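Exoribonuclease II, mitochondrial (Candida glabrata, PDB 6F3H) probably degrades RNA from its 3' end as the magnesium-dependent exoribonuclease component of the mitochondrial degradosome. Local coordinates at residues G482-E496 and D508-F522. The protein carries 1 engineered substitution. Numbering follows the deposited sequence.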
loop_
_atom_site.group_PDB
_atom_site.type_symbol
_atom_site.label_atom_id
_atom_site.label_comp_id
_atom_site.label_asym_id
_atom_site.label_seq_id
_atom_site.Cartn_x
_atom_site.Cartn_y
_atom_site.Cartn_z
ATOM N N GLY A 482 -1.941 24.099 13.368
ATOM C CA GLY A 482 -3.195 24.719 13.036
ATOM C C GLY A 482 -4.008 25.224 14.199
ATOM O O GLY A 482 -5.103 25.748 13.974
ATOM N N LYS A 483 -3.515 25.104 15.425
ATOM C CA LYS A 483 -4.228 25.591 16.602
ATOM C C LYS A 483 -3.806 27.041 16.902
ATOM O O LYS A 483 -2.688 27.297 17.372
ATOM C CB LYS A 483 -4.000 24.614 17.755
ATOM C CG LYS A 483 -4.403 23.181 17.349
ATOM C CD LYS A 483 -4.475 22.172 18.501
ATOM C CE LYS A 483 -4.920 20.790 17.983
ATOM N NZ LYS A 483 -5.591 19.936 19.017
ATOM N N HIS A 484 -4.708 27.990 16.595
ATOM C CA HIS A 484 -4.429 29.435 16.623
ATOM C C HIS A 484 -3.998 29.901 18.001
ATOM O O HIS A 484 -4.624 29.550 19.007
ATOM C CB HIS A 484 -5.670 30.233 16.164
ATOM C CG HIS A 484 -5.410 31.691 15.826
ATOM N ND1 HIS A 484 -4.302 32.120 15.117
ATOM C CD2 HIS A 484 -6.157 32.805 16.045
ATOM C CE1 HIS A 484 -4.362 33.429 14.947
ATOM N NE2 HIS A 484 -5.480 33.870 15.498
ATOM N N ASP A 485 -2.962 30.741 18.028
ATOM C CA ASP A 485 -2.425 31.257 19.277
ATOM C C ASP A 485 -2.134 30.122 20.235
ATOM O O ASP A 485 -2.536 30.141 21.397
ATOM C CB ASP A 485 -3.359 32.262 19.944
ATOM C CG ASP A 485 -3.578 33.462 19.117
ATOM O OD1 ASP A 485 -2.540 34.103 18.793
ATOM O OD2 ASP A 485 -4.752 33.749 18.797
ATOM N N ARG A 486 -1.485 29.085 19.743
ATOM C CA ARG A 486 -0.937 28.128 20.679
ATOM C C ARG A 486 0.503 27.928 20.322
ATOM O O ARG A 486 0.804 27.632 19.168
ATOM C CB ARG A 486 -1.635 26.812 20.660
ATOM C CG ARG A 486 -3.122 26.939 20.860
ATOM C CD ARG A 486 -3.878 25.895 21.768
ATOM N NE ARG A 486 -5.050 26.582 22.415
ATOM C CZ ARG A 486 -5.265 27.197 23.603
ATOM N NH1 ARG A 486 -4.441 27.218 24.661
ATOM N NH2 ARG A 486 -6.440 27.820 23.734
ATOM N N LYS A 487 1.379 28.073 21.311
ATOM C CA LYS A 487 2.791 27.868 21.060
ATOM C C LYS A 487 2.940 26.402 20.645
ATOM O O LYS A 487 2.477 25.488 21.340
ATOM C CB LYS A 487 3.611 28.269 22.287
ATOM C CG LYS A 487 4.205 27.156 23.072
ATOM C CD LYS A 487 5.449 27.604 23.781
ATOM C CE LYS A 487 6.109 26.429 24.477
ATOM N NZ LYS A 487 7.537 26.696 24.815
ATOM N N THR A 488 3.459 26.199 19.441
ATOM C CA THR A 488 3.348 24.930 18.733
ATOM C C THR A 488 4.701 24.552 18.149
ATOM O O THR A 488 5.223 25.245 17.271
ATOM C CB THR A 488 2.292 25.028 17.633
ATOM O OG1 THR A 488 0.994 25.083 18.244
ATOM C CG2 THR A 488 2.370 23.839 16.705
ATOM N N GLU A 489 5.269 23.471 18.667
ATOM C CA GLU A 489 6.585 23.009 18.259
ATOM C C GLU A 489 6.560 22.457 16.849
ATOM O O GLU A 489 5.621 21.771 16.442
ATOM C CB GLU A 489 7.094 21.946 19.218
ATOM C CG GLU A 489 6.654 22.155 20.650
ATOM C CD GLU A 489 7.564 21.441 21.631
ATOM O OE1 GLU A 489 8.794 21.421 21.383
ATOM O OE2 GLU A 489 7.059 20.897 22.640
ATOM N N THR A 490 7.600 22.758 16.095
ATOM C CA THR A 490 7.673 22.295 14.733
ATOM C C THR A 490 9.061 21.787 14.486
ATOM O O THR A 490 9.974 21.973 15.294
ATOM C CB THR A 490 7.439 23.383 13.692
ATOM O OG1 THR A 490 8.667 24.096 13.510
ATOM C CG2 THR A 490 6.392 24.314 14.143
ATOM N N ILE A 491 9.213 21.211 13.309
ATOM C CA ILE A 491 10.493 21.095 12.653
ATOM C C ILE A 491 10.377 21.898 11.379
ATOM O O ILE A 491 9.533 21.597 10.530
ATOM C CB ILE A 491 10.851 19.641 12.336
ATOM C CG1 ILE A 491 10.924 18.817 13.620
ATOM C CG2 ILE A 491 12.178 19.587 11.623
ATOM C CD1 ILE A 491 11.607 17.442 13.420
ATOM N N SER A 492 11.229 22.896 11.225
ATOM C CA SER A 492 11.022 23.858 10.167
ATOM C C SER A 492 12.209 23.889 9.222
ATOM O O SER A 492 13.373 23.889 9.640
ATOM C CB SER A 492 10.738 25.230 10.762
ATOM O OG SER A 492 9.657 25.143 11.679
ATOM N N PHE A 493 11.885 23.924 7.939
ATOM C CA PHE A 493 12.861 23.876 6.870
ATOM C C PHE A 493 12.762 25.186 6.131
ATOM O O PHE A 493 11.703 25.517 5.605
ATOM C CB PHE A 493 12.570 22.723 5.927
ATOM C CG PHE A 493 12.469 21.411 6.624
ATOM C CD1 PHE A 493 11.300 21.060 7.301
ATOM C CD2 PHE A 493 13.533 20.521 6.615
ATOM C CE1 PHE A 493 11.199 19.844 7.964
ATOM C CE2 PHE A 493 13.433 19.311 7.273
ATOM C CZ PHE A 493 12.267 18.970 7.948
ATOM N N SER A 494 13.849 25.922 6.093
ATOM C CA SER A 494 13.823 27.280 5.595
ATOM C C SER A 494 14.830 27.405 4.473
ATOM O O SER A 494 15.878 26.752 4.496
ATOM C CB SER A 494 14.133 28.262 6.708
ATOM O OG SER A 494 13.404 27.925 7.877
ATOM N N PHE A 495 14.480 28.201 3.471
ATOM C CA PHE A 495 15.366 28.426 2.338
ATOM C C PHE A 495 14.792 29.541 1.481
ATOM O O PHE A 495 13.635 29.943 1.638
ATOM C CB PHE A 495 15.526 27.178 1.509
ATOM C CG PHE A 495 14.238 26.589 1.148
ATOM C CD1 PHE A 495 13.618 25.680 1.993
ATOM C CD2 PHE A 495 13.585 27.001 0.002
ATOM C CE1 PHE A 495 12.379 25.137 1.670
ATOM C CE2 PHE A 495 12.357 26.480 -0.328
ATOM C CZ PHE A 495 11.748 25.535 0.508
ATOM N N GLU A 496 15.608 30.016 0.549
ATOM C CA GLU A 496 15.246 31.157 -0.264
ATOM C C GLU A 496 15.268 30.829 -1.738
ATOM O O GLU A 496 16.129 30.088 -2.227
ATOM C CB GLU A 496 16.148 32.321 -0.002
ATOM C CG GLU A 496 15.840 32.952 1.317
ATOM C CD GLU A 496 17.017 33.709 1.867
ATOM O OE1 GLU A 496 17.874 34.108 1.055
ATOM O OE2 GLU A 496 17.082 33.917 3.098
ATOM N N ASP A 508 18.302 28.578 -3.686
ATOM C CA ASP A 508 19.632 28.672 -3.106
ATOM C C ASP A 508 19.760 27.601 -2.037
ATOM O O ASP A 508 19.278 27.776 -0.915
ATOM C CB ASP A 508 19.899 30.057 -2.534
ATOM C CG ASP A 508 21.372 30.262 -2.191
ATOM O OD1 ASP A 508 22.229 29.602 -2.827
ATOM O OD2 ASP A 508 21.678 31.069 -1.288
ATOM N N TYR A 509 20.401 26.474 -2.386
ATOM C CA TYR A 509 20.527 25.391 -1.417
ATOM C C TYR A 509 21.392 25.813 -0.240
ATOM O O TYR A 509 21.269 25.252 0.854
ATOM C CB TYR A 509 21.095 24.123 -2.060
ATOM C CG TYR A 509 21.271 22.983 -1.065
ATOM C CD1 TYR A 509 20.174 22.363 -0.481
ATOM C CD2 TYR A 509 22.540 22.559 -0.671
ATOM C CE1 TYR A 509 20.336 21.337 0.443
ATOM C CE2 TYR A 509 22.705 21.532 0.253
ATOM C CZ TYR A 509 21.601 20.928 0.805
ATOM O OH TYR A 509 21.770 19.914 1.727
ATOM N N ASP A 510 22.263 26.792 -0.439
ATOM C CA ASP A 510 23.035 27.303 0.674
ATOM C C ASP A 510 22.138 28.038 1.675
ATOM O O ASP A 510 22.485 28.120 2.855
ATOM C CB ASP A 510 24.147 28.191 0.106
ATOM C CG ASP A 510 25.215 28.540 1.120
ATOM O OD1 ASP A 510 24.874 28.985 2.233
ATOM O OD2 ASP A 510 26.410 28.377 0.792
ATOM N N THR A 511 20.964 28.530 1.246
ATOM C CA THR A 511 19.972 29.045 2.196
ATOM C C THR A 511 19.392 27.954 3.079
ATOM O O THR A 511 18.933 28.227 4.196
ATOM C CB THR A 511 18.791 29.694 1.489
ATOM O OG1 THR A 511 19.241 30.503 0.407
ATOM C CG2 THR A 511 18.049 30.542 2.473
ATOM N N PHE A 512 19.356 26.732 2.568
ATOM C CA PHE A 512 18.563 25.686 3.182
ATOM C C PHE A 512 18.983 25.461 4.614
ATOM O O PHE A 512 20.168 25.311 4.915
ATOM C CB PHE A 512 18.698 24.385 2.395
ATOM C CG PHE A 512 17.954 23.229 3.010
ATOM C CD1 PHE A 512 16.604 23.039 2.765
ATOM C CD2 PHE A 512 18.602 22.340 3.853
ATOM C CE1 PHE A 512 15.911 21.968 3.343
ATOM C CE2 PHE A 512 17.917 21.277 4.427
ATOM C CZ PHE A 512 16.569 21.090 4.171
ATOM N N GLN A 513 18.000 25.361 5.485
ATOM C CA GLN A 513 18.295 25.263 6.894
ATOM C C GLN A 513 17.220 24.426 7.568
ATOM O O GLN A 513 16.050 24.488 7.187
ATOM C CB GLN A 513 18.352 26.659 7.485
ATOM C CG GLN A 513 19.011 26.749 8.803
ATOM C CD GLN A 513 18.608 28.005 9.493
ATOM O OE1 GLN A 513 18.717 28.117 10.706
ATOM N NE2 GLN A 513 18.102 28.963 8.726
ATOM N N VAL A 514 17.617 23.638 8.560
ATOM C CA VAL A 514 16.672 22.843 9.327
ATOM C C VAL A 514 16.794 23.276 10.776
ATOM O O VAL A 514 17.909 23.346 11.306
ATOM C CB VAL A 514 16.942 21.330 9.179
ATOM C CG1 VAL A 514 15.828 20.498 9.830
ATOM C CG2 VAL A 514 17.116 20.917 7.728
ATOM N N ARG A 515 15.657 23.583 11.410
ATOM C CA ARG A 515 15.619 24.044 12.793
ATOM C C ARG A 515 14.398 23.505 13.506
ATOM O O ARG A 515 13.347 23.308 12.895
ATOM C CB ARG A 515 15.518 25.554 12.943
ATOM C CG ARG A 515 16.726 26.328 12.625
ATOM C CD ARG A 515 16.379 27.809 12.674
ATOM N NE ARG A 515 16.117 28.320 11.340
ATOM C CZ ARG A 515 15.511 29.467 11.085
ATOM N NH1 ARG A 515 15.096 30.239 12.072
ATOM N NH2 ARG A 515 15.327 29.839 9.831
ATOM N N LEU A 516 14.535 23.318 14.817
ATOM C CA LEU A 516 13.396 23.031 15.679
ATOM C C LEU A 516 12.761 24.357 16.033
ATOM O O LEU A 516 13.422 25.200 16.636
ATOM C CB LEU A 516 13.828 22.306 16.953
ATOM C CG LEU A 516 14.572 20.958 16.873
ATOM C CD1 LEU A 516 14.800 20.385 18.275
ATOM C CD2 LEU A 516 13.901 19.917 15.966
ATOM N N GLY A 517 11.502 24.558 15.657
ATOM C CA GLY A 517 10.922 25.877 15.824
ATOM C C GLY A 517 9.712 25.995 16.731
ATOM O O GLY A 517 9.365 25.050 17.446
ATOM N N ILE A 518 9.090 27.180 16.736
ATOM C CA ILE A 518 7.824 27.432 17.410
ATOM C C ILE A 518 7.064 28.410 16.538
ATOM O O ILE A 518 7.648 29.291 15.901
ATOM C CB ILE A 518 7.958 28.015 18.839
ATOM C CG1 ILE A 518 8.777 27.113 19.738
ATOM C CG2 ILE A 518 6.597 28.235 19.500
ATOM C CD1 ILE A 518 9.165 27.780 21.029
ATOM N N VAL A 519 5.751 28.250 16.513
ATOM C CA VAL A 519 4.876 29.091 15.720
ATOM C C VAL A 519 3.585 29.207 16.504
ATOM O O VAL A 519 3.287 28.373 17.358
ATOM C CB VAL A 519 4.613 28.472 14.331
ATOM C CG1 VAL A 519 5.895 28.332 13.533
ATOM C CG2 VAL A 519 3.969 27.134 14.507
ATOM N N SER A 520 2.819 30.256 16.244
ATOM C CA SER A 520 1.559 30.315 16.969
ATOM C C SER A 520 0.499 31.072 16.200
ATOM O O SER A 520 -0.668 31.078 16.595
ATOM C CB SER A 520 1.762 30.948 18.341
ATOM O OG SER A 520 2.756 31.958 18.281
ATOM N N ASN A 521 0.866 31.696 15.097
ATOM C CA ASN A 521 -0.104 32.466 14.338
ATOM C C ASN A 521 -0.510 31.623 13.148
ATOM O O ASN A 521 0.220 31.547 12.162
ATOM C CB ASN A 521 0.481 33.797 13.900
ATOM C CG ASN A 521 -0.519 34.656 13.149
ATOM O OD1 ASN A 521 -1.739 34.484 13.281
ATOM N ND2 ASN A 521 -0.007 35.585 12.349
ATOM N N PHE A 522 -1.695 31.025 13.228
ATOM C CA PHE A 522 -2.220 30.120 12.197
ATOM C C PHE A 522 -3.484 30.695 11.565
ATOM O O PHE A 522 -4.585 30.519 12.113
ATOM C CB PHE A 522 -2.559 28.746 12.774
ATOM C CG PHE A 522 -1.396 27.958 13.302
ATOM C CD1 PHE A 522 -0.372 27.520 12.470
ATOM C CD2 PHE A 522 -1.372 27.602 14.648
ATOM C CE1 PHE A 522 0.673 26.770 12.986
ATOM C CE2 PHE A 522 -0.341 26.860 15.156
ATOM C CZ PHE A 522 0.679 26.438 14.323
#
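F522 presents one face of its ring to the backbone of G482, whose CA lies 3.9 Å from the ring centroid in a CH-pi contact. K483 O meets the rim of the same ring near its plane, and T488 flanks it there with CB. With CG anti to the carbonyl carbon (chi1 -65°), F522 turns its ring into this loop. H484 ND1 accepts a weak bond from F522 N (3.4 Å), which comes in at the ring edge. N521 lies alongside H484, planes 42° apart, OD1 at the edge near CE1 and ND2 bonded to D394 O. From T488 to S494 the chains pair as antiparallel arms of a beta hairpin in the RNB domain, with S492 N to R515 O the straightest bond there, at 2.7 Å and 174°. On one side F493 runs alongside V514, CE2 to CG1 3.7 Å, and meets F512 CZ with its CD2; I491 CG1 touches L516 CD2 at 3.9 Å. Helices 603-625 and 703-716 cover this apolar patch. On the other side T490 OG1 lies 3.7 Å from G517 CA, and T490 CG2 packs on V519 CG2. S492 OG and S494 OG are hydrogen-bonded to ND1 of H427 and H425, while R515 makes a cation-pi contact with Y390. The hairpin thus backs a helix-covered apolar patch with a largely polar side, and G482 itself lies about 9 Å from the magnesium ion bound by D401 and D410.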